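Local coordinates for PrgB (Enterococcus faecalis, PDB 6EVU), which promotes cell aggregation, biofilm formation and conjugation by binding and compacting DNA, and is represented here by its adhesin domain, at residues T41-I46 against V110-T115; D67-L72 against S297-F302; A101-K106 against S142-A147. One frame throughout, in Å; residues are numbered along the deposited sequence.

Overall arrangement
The three contacts lie within the adhesin domain, an antigen I/II family fold whose regular structure is mostly antiparallel strand. Contact 1 pairs strands of one sheet and contact 3 strands of a second; contact 2 sets helix 68-72 against 299-302, the end strand of that second sheet, paired with 157-160. Centres of contacts 2 and 3 are 13 Å apart, and they touch where the helix end meets strand 145-150. Contacts 1 and 3, centres 18 Å apart, touch through Val110 and Leu104, apolar packing between the sheets. The chain order is 41-46, 67-72, 101-106, 110-115, 142-147, 297-302: contact 1 interleaves with the others, contact 3 falls between the halves of contact 2, and contact 2 joins distant parts of the domain.

Contact 1 of 3, residues T41-I46 against V110-T115; sequences TKISSI and VTVTYT
Lys42 and Thr115 exchange two backbone hydrogen bonds between antiparallel strands (139° between their axes): Thr115 N reaches Lys42 O at 3.0 Å, and the return bond from Lys42 N to Thr115 O is longer, at 3.3 Å. Farther along, Ser44 N donates to Thr113 O (2.8 Å), and Thr113 N meets Ser45 O with an N-H...O angle of 180°. Ile43 pairs with Tyr114 but Ile46 with Val112. Two residues opposite one, Ser44-Ser45 against Thr113, make a beta bulge; Ser44 has helix-like backbone angles, and the buried Ser45 N has no partner in the model.

Apolar contacts lie on the face of Ile43, Ile46, Val112 and Tyr114. Ile43 CG1 approaches the Tyr114 ring obliquely, 3.5 Å from CE1, and its CD1 lies 3.7 Å from Val112 CG1. Ile46 CG2, anti to the backbone N (chi1 -56°), meets Val110 CG1 at 3.6 Å. On the other face one water joins Lys42 NZ to Thr115 OG1, another links Ser45 OG, Thr113 OG1 and Thr111 O.

Strand 124-137 flanks 110-115, and Tyr114 OH bonds to Ser150 O. From the second sheet, Tyr100 packs on both isoleucines, Phe149 on Ile43 and Val112, and Val102 on Ile46.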
# COMPACT_ATOMS: atom_id res chain seq x y z
N THR A 41 -16.86 10.16 9.18
CA THR A 41 -15.51 9.60 9.07
C THR A 41 -14.52 10.70 8.71
O THR A 41 -14.77 11.50 7.80
CB THR A 41 -15.45 8.50 8.00
OG1 THR A 41 -16.34 7.44 8.36
CG2 THR A 41 -13.99 7.93 7.88
N LYS A 42 -13.37 10.71 9.38
CA LYS A 42 -12.34 11.73 9.12
C LYS A 42 -11.07 11.35 9.87
O LYS A 42 -11.10 10.56 10.83
CB LYS A 42 -12.78 13.11 9.58
CG LYS A 42 -12.87 13.23 11.09
CD LYS A 42 -13.02 14.70 11.49
CE LYS A 42 -13.35 14.86 12.96
NZ LYS A 42 -14.82 14.74 13.29
N ILE A 43 -9.95 11.93 9.44
CA ILE A 43 -8.74 11.93 10.26
C ILE A 43 -8.93 12.92 11.40
O ILE A 43 -9.21 14.10 11.15
CB ILE A 43 -7.50 12.30 9.43
CG1 ILE A 43 -7.22 11.20 8.40
CG2 ILE A 43 -6.30 12.51 10.37
CD1 ILE A 43 -6.08 11.56 7.37
N SER A 44 -8.85 12.44 12.65
CA SER A 44 -8.95 13.33 13.81
C SER A 44 -7.63 13.92 14.25
O SER A 44 -7.61 15.02 14.81
CB SER A 44 -9.55 12.60 15.01
OG SER A 44 -8.81 11.42 15.25
N SER A 45 -6.51 13.22 14.00
CA SER A 45 -5.21 13.77 14.32
C SER A 45 -4.14 13.01 13.55
O SER A 45 -4.30 11.85 13.17
CB SER A 45 -4.91 13.71 15.81
OG SER A 45 -4.77 12.36 16.21
N ILE A 46 -3.00 13.69 13.38
CA ILE A 46 -1.80 13.10 12.83
C ILE A 46 -0.65 13.49 13.74
O ILE A 46 -0.40 14.69 13.92
CB ILE A 46 -1.50 13.59 11.41
CG1 ILE A 46 -2.72 13.31 10.50
CG2 ILE A 46 -0.22 12.96 10.86
CD1 ILE A 46 -2.58 13.84 9.05
N VAL A 110 4.59 7.84 12.18
CA VAL A 110 3.53 8.85 12.14
C VAL A 110 2.22 8.13 12.37
O VAL A 110 1.88 7.16 11.66
CB VAL A 110 3.54 9.57 10.79
CG1 VAL A 110 2.31 10.46 10.69
CG2 VAL A 110 4.88 10.33 10.69
N THR A 111 1.47 8.55 13.38
CA THR A 111 0.20 7.88 13.68
C THR A 111 -0.94 8.72 13.13
O THR A 111 -1.12 9.87 13.56
CB THR A 111 0.03 7.68 15.20
OG1 THR A 111 1.14 6.91 15.73
CG2 THR A 111 -1.32 7.01 15.56
N VAL A 112 -1.71 8.14 12.19
CA VAL A 112 -2.91 8.77 11.62
C VAL A 112 -4.13 8.13 12.29
O VAL A 112 -4.36 6.93 12.14
CB VAL A 112 -2.95 8.56 10.10
CG1 VAL A 112 -4.24 9.18 9.48
CG2 VAL A 112 -1.66 9.04 9.43
N THR A 113 -4.93 8.92 12.98
CA THR A 113 -6.11 8.39 13.65
C THR A 113 -7.37 8.74 12.86
O THR A 113 -7.59 9.89 12.50
CB THR A 113 -6.20 8.96 15.06
OG1 THR A 113 -5.03 8.57 15.80
CG2 THR A 113 -7.43 8.44 15.78
N TYR A 114 -8.19 7.73 12.59
CA TYR A 114 -9.53 7.93 12.03
C TYR A 114 -10.56 7.77 13.12
O TYR A 114 -10.49 6.83 13.92
CB TYR A 114 -9.83 6.91 10.92
CG TYR A 114 -8.95 7.09 9.69
CD1 TYR A 114 -9.38 7.93 8.67
CD2 TYR A 114 -7.77 6.37 9.53
CE1 TYR A 114 -8.61 8.12 7.55
CE2 TYR A 114 -6.98 6.53 8.39
CZ TYR A 114 -7.40 7.43 7.40
OH TYR A 114 -6.69 7.64 6.23
N THR A 115 -11.56 8.67 13.14
CA THR A 115 -12.74 8.45 13.97
C THR A 115 -13.98 8.44 13.09
O THR A 115 -13.92 8.68 11.88
CB THR A 115 -12.88 9.54 15.04
OG1 THR A 115 -12.90 10.81 14.38
CG2 THR A 115 -11.69 9.50 15.97
O HOH W 1 -15.34 11.67 13.69
O HOH W 2 -2.92 10.32 15.70

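Contact 2 of 3, residues D67-L72 against S297-F302; sequences DIFTKL and SSAQWF
Ala299 and Leu72 make the close part of this contact, their CB atoms 3.7 Å apart. The Ala299 methyl lies equally near the helix backbone, 3.7 Å from Phe69 O, and therefore sits against one turn of helix 68-72, between Phe69 and Leu72. A small side chain at this point agrees with the CA atoms of Phe69 and Ala299 being only 5.6 Å apart, although the short axes of helix and strand pass at 7.9 Å. Leu72 continues inward to touch Phe57 and Phe158, which bury it further.

Towards Trp301 the fit is looser. With chi1 at -56°, the Phe69 ring swings towards the strand and presents its edge to the backbone. Its CE1 lies 3.8 Å from Trp301 N and equally far from Gln300 C, both near the ring plane. The same CE1 approaches Trp301 CB only to 4.1 Å, and the indole turns off toward Phe158, on which it stacks, and donates from NE1 to Ile155 O. One face of the phenyl ring is filled from within the helix by Ile68 CG2, over its centre. Phe69 and Trp301 remain partly exposed, and O3 of a bound Tris molecule, probably from the crystallisation liquor, accepts a hydrogen bond from Trp301 N.

Asp67 is the N-cap, its OD2 accepting from Thr70 N at 2.9 Å from above the carboxylate plane, while OD1 takes the Thr70 hydroxyl at 2.6 Å. Strand 299-302 meanwhile bonds to strand 157-160. The polar bonds thus lie inside the helix or run to other partners, and between these two segments the contact is van der Waals; fit of shape probably decides how helix 68-72 rests on strand 299-302, although the helix end has a polar tie elsewhere on the same sheet.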
# COMPACT_ATOMS: atom_id res chain seq x y z
N ASP A 67 -0.54 15.85 -11.66
CA ASP A 67 -1.14 14.74 -10.94
C ASP A 67 -0.47 14.61 -9.58
O ASP A 67 0.64 15.10 -9.37
CB ASP A 67 -0.98 13.47 -11.76
CG ASP A 67 0.49 13.14 -12.00
OD1 ASP A 67 1.16 13.81 -12.85
OD2 ASP A 67 1.00 12.22 -11.33
N ILE A 68 -1.13 13.89 -8.67
CA ILE A 68 -0.60 13.71 -7.31
C ILE A 68 0.73 12.98 -7.31
O ILE A 68 1.58 13.22 -6.42
CB ILE A 68 -1.67 13.00 -6.42
CG1 ILE A 68 -1.23 13.12 -4.95
CG2 ILE A 68 -1.93 11.51 -6.90
CD1 ILE A 68 -2.37 12.87 -4.00
N PHE A 69 0.95 12.05 -8.25
CA PHE A 69 2.21 11.32 -8.22
C PHE A 69 3.35 12.25 -8.56
O PHE A 69 4.45 12.12 -8.01
CB PHE A 69 2.14 10.12 -9.18
CG PHE A 69 0.98 9.18 -8.89
CD1 PHE A 69 1.04 8.32 -7.81
CD2 PHE A 69 -0.15 9.18 -9.70
CE1 PHE A 69 0.00 7.50 -7.50
CE2 PHE A 69 -1.23 8.33 -9.42
CZ PHE A 69 -1.14 7.48 -8.31
N THR A 70 3.14 13.14 -9.54
CA THR A 70 4.19 14.07 -9.91
C THR A 70 4.50 14.99 -8.74
O THR A 70 5.67 15.24 -8.44
CB THR A 70 3.77 14.84 -11.16
OG1 THR A 70 3.69 13.93 -12.27
CG2 THR A 70 4.83 15.92 -11.51
N LYS A 71 3.46 15.47 -8.04
CA LYS A 71 3.67 16.28 -6.85
C LYS A 71 4.46 15.53 -5.77
O LYS A 71 5.27 16.15 -5.05
CB LYS A 71 2.32 16.75 -6.29
CG LYS A 71 1.66 17.78 -7.22
CD LYS A 71 0.27 18.15 -6.67
CE LYS A 71 -0.43 19.17 -7.59
NZ LYS A 71 -1.73 19.57 -6.92
N LEU A 72 4.21 14.24 -5.63
CA LEU A 72 4.92 13.43 -4.67
C LEU A 72 6.40 13.25 -4.97
O LEU A 72 7.20 13.16 -4.07
CB LEU A 72 4.26 12.07 -4.52
CG LEU A 72 2.99 12.08 -3.69
CD1 LEU A 72 2.21 10.80 -3.90
CD2 LEU A 72 3.30 12.29 -2.23
N SER A 297 8.98 5.95 -10.82
CA SER A 297 9.23 4.73 -10.06
C SER A 297 9.40 4.98 -8.57
O SER A 297 10.01 4.16 -7.86
CB SER A 297 10.46 4.00 -10.62
OG SER A 297 11.65 4.74 -10.39
N SER A 298 8.87 6.13 -8.07
CA SER A 298 9.05 6.46 -6.66
C SER A 298 7.84 7.15 -6.02
O SER A 298 8.00 7.75 -4.94
CB SER A 298 10.34 7.34 -6.46
OG SER A 298 10.37 8.44 -7.38
N ALA A 299 6.65 7.05 -6.59
CA ALA A 299 5.46 7.46 -5.85
C ALA A 299 4.33 6.48 -6.16
O ALA A 299 4.17 6.05 -7.30
CB ALA A 299 5.00 8.86 -6.26
N GLN A 300 3.54 6.16 -5.12
CA GLN A 300 2.52 5.14 -5.31
C GLN A 300 1.28 5.49 -4.49
O GLN A 300 1.32 6.27 -3.53
CB GLN A 300 3.06 3.76 -4.88
CG GLN A 300 3.17 3.64 -3.35
CD GLN A 300 4.00 2.43 -2.94
OE1 GLN A 300 5.02 2.53 -2.28
NE2 GLN A 300 3.53 1.25 -3.30
N TRP A 301 0.17 4.83 -4.86
CA TRP A 301 -1.05 4.88 -4.07
C TRP A 301 -1.20 3.53 -3.39
O TRP A 301 -1.17 2.51 -4.09
CB TRP A 301 -2.23 5.15 -5.01
CG TRP A 301 -3.59 5.04 -4.34
CD1 TRP A 301 -3.85 5.25 -3.03
CD2 TRP A 301 -4.84 4.69 -4.95
NE1 TRP A 301 -5.18 5.05 -2.75
CE2 TRP A 301 -5.81 4.70 -3.92
CE3 TRP A 301 -5.23 4.33 -6.26
CZ2 TRP A 301 -7.17 4.39 -4.18
CZ3 TRP A 301 -6.57 4.06 -6.51
CH2 TRP A 301 -7.51 4.06 -5.47
N PHE A 302 -1.33 3.52 -2.07
CA PHE A 302 -1.57 2.28 -1.33
C PHE A 302 -2.93 2.43 -0.65
O PHE A 302 -3.07 3.17 0.31
CB PHE A 302 -0.51 1.95 -0.29
CG PHE A 302 -0.77 0.60 0.32
CD1 PHE A 302 -0.43 -0.55 -0.42
CD2 PHE A 302 -1.52 0.48 1.45
CE1 PHE A 302 -0.71 -1.81 0.06
CE2 PHE A 302 -1.86 -0.83 1.95
CZ PHE A 302 -1.45 -1.94 1.25

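Contact 3 of 3, residues A101-K106 against S142-A147; sequences AVLLEK and SGTLNA
Leu103 reaches across to Asn146 and Thr144 because its CG is turned trans to the backbone nitrogen (chi1 -174°) and chi2, at 82°, then brings CD1 over the neighbouring strand. That methyl ends 3.6 Å from Asn146 OD1 and 3.8 Å from Thr144 OG1, crossing both side chains. In Thr144, with OG1 between the backbone N and the carbonyl carbon (chi1 58°), CG2 stands anti to the carbonyl carbon and lies 4.0 Å from Glu105 CG, the two side chains pointing the same way.

Beneath these side chains the strands are joined by two antiparallel hydrogen-bonded pairs. Val102 N donates to Ala147 O at 2.8 Å, and Leu104 N to Leu145 O at 2.7 Å. Each pair is completed by the reciprocal bond, that from Leu145 N to Leu104 O being nearly straight. Past the end of the ladder a water links Lys106 N to Gly143 O.

On the opposite face from Leu103 and Asn146, Leu104 CG packs 4.1 Å from Ala147 CB, and Leu145 extends towards Leu135, Ile159 and Val169. Asn146 ND2 is held by the carbonyls of Lys74 and Leu72, which ties the loop after helix 68-72 to this strand. The chemistry is therefore divided: paired amides set the register, a buried amide side chain secures the helix end on one face, and aliphatic groups on the other pack towards the first sheet.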
# COMPACT_ATOMS: atom_id res chain seq x y z
N ALA A 101 -0.77 16.54 3.86
CA ALA A 101 0.59 16.24 3.40
C ALA A 101 1.55 16.20 4.60
O ALA A 101 1.57 17.12 5.43
CB ALA A 101 1.08 17.29 2.39
N VAL A 102 2.36 15.15 4.68
CA VAL A 102 3.19 14.90 5.86
C VAL A 102 4.55 14.39 5.40
O VAL A 102 4.63 13.63 4.43
CB VAL A 102 2.52 13.88 6.81
CG1 VAL A 102 3.41 13.56 8.03
CG2 VAL A 102 1.14 14.38 7.25
N LEU A 103 5.64 14.78 6.11
CA LEU A 103 6.95 14.24 5.74
C LEU A 103 7.20 13.00 6.58
O LEU A 103 7.08 13.06 7.82
CB LEU A 103 8.07 15.26 6.01
CG LEU A 103 9.44 14.78 5.49
CD1 LEU A 103 9.58 15.05 4.02
CD2 LEU A 103 10.55 15.65 6.16
N LEU A 104 7.56 11.87 5.95
CA LEU A 104 7.97 10.67 6.69
C LEU A 104 9.49 10.59 6.75
O LEU A 104 10.18 10.77 5.74
CB LEU A 104 7.46 9.36 6.07
CG LEU A 104 5.93 9.29 5.89
CD1 LEU A 104 5.65 7.93 5.23
CD2 LEU A 104 5.28 9.39 7.22
N GLU A 105 10.02 10.34 7.96
CA GLU A 105 11.46 10.32 8.16
C GLU A 105 11.81 9.03 8.88
O GLU A 105 11.01 8.48 9.63
CB GLU A 105 11.92 11.53 9.01
CG GLU A 105 11.60 12.87 8.30
CD GLU A 105 12.04 14.03 9.15
OE1 GLU A 105 11.21 14.63 9.90
OE2 GLU A 105 13.25 14.32 9.11
N LYS A 106 13.07 8.60 8.68
CA LYS A 106 13.55 7.42 9.36
C LYS A 106 13.41 7.60 10.86
O LYS A 106 13.72 8.67 11.40
CB LYS A 106 15.03 7.20 8.99
CG LYS A 106 15.54 5.77 9.27
CD LYS A 106 14.86 4.73 8.40
CE LYS A 106 15.33 3.28 8.70
NZ LYS A 106 14.72 2.57 9.88
N SER A 142 17.66 13.26 0.66
CA SER A 142 17.39 13.44 2.07
C SER A 142 16.97 12.15 2.74
O SER A 142 16.81 12.14 3.96
CB SER A 142 16.29 14.48 2.26
OG SER A 142 15.04 14.02 1.73
N GLY A 143 16.71 11.08 1.98
CA GLY A 143 16.25 9.86 2.63
C GLY A 143 14.90 9.97 3.31
O GLY A 143 14.62 9.21 4.26
N THR A 144 14.02 10.84 2.81
CA THR A 144 12.69 11.03 3.36
C THR A 144 11.66 10.55 2.36
O THR A 144 11.95 10.32 1.18
CB THR A 144 12.41 12.50 3.69
OG1 THR A 144 12.54 13.29 2.51
CG2 THR A 144 13.42 13.01 4.75
N LEU A 145 10.42 10.45 2.82
CA LEU A 145 9.29 10.22 1.91
C LEU A 145 8.23 11.26 2.18
O LEU A 145 8.12 11.78 3.30
CB LEU A 145 8.64 8.81 2.09
CG LEU A 145 9.54 7.65 1.70
CD1 LEU A 145 8.89 6.39 2.29
CD2 LEU A 145 9.90 7.53 0.26
N ASN A 146 7.43 11.57 1.14
CA ASN A 146 6.28 12.42 1.32
C ASN A 146 5.04 11.55 1.35
O ASN A 146 4.95 10.56 0.64
CB ASN A 146 6.18 13.43 0.18
CG ASN A 146 7.51 14.10 -0.14
OD1 ASN A 146 8.23 14.51 0.77
ND2 ASN A 146 7.85 14.20 -1.45
N ALA A 147 4.06 11.98 2.13
CA ALA A 147 2.82 11.24 2.25
C ALA A 147 1.67 12.20 2.16
O ALA A 147 1.71 13.31 2.71
CB ALA A 147 2.74 10.47 3.57
O HOH W 3 14.64 10.13 6.94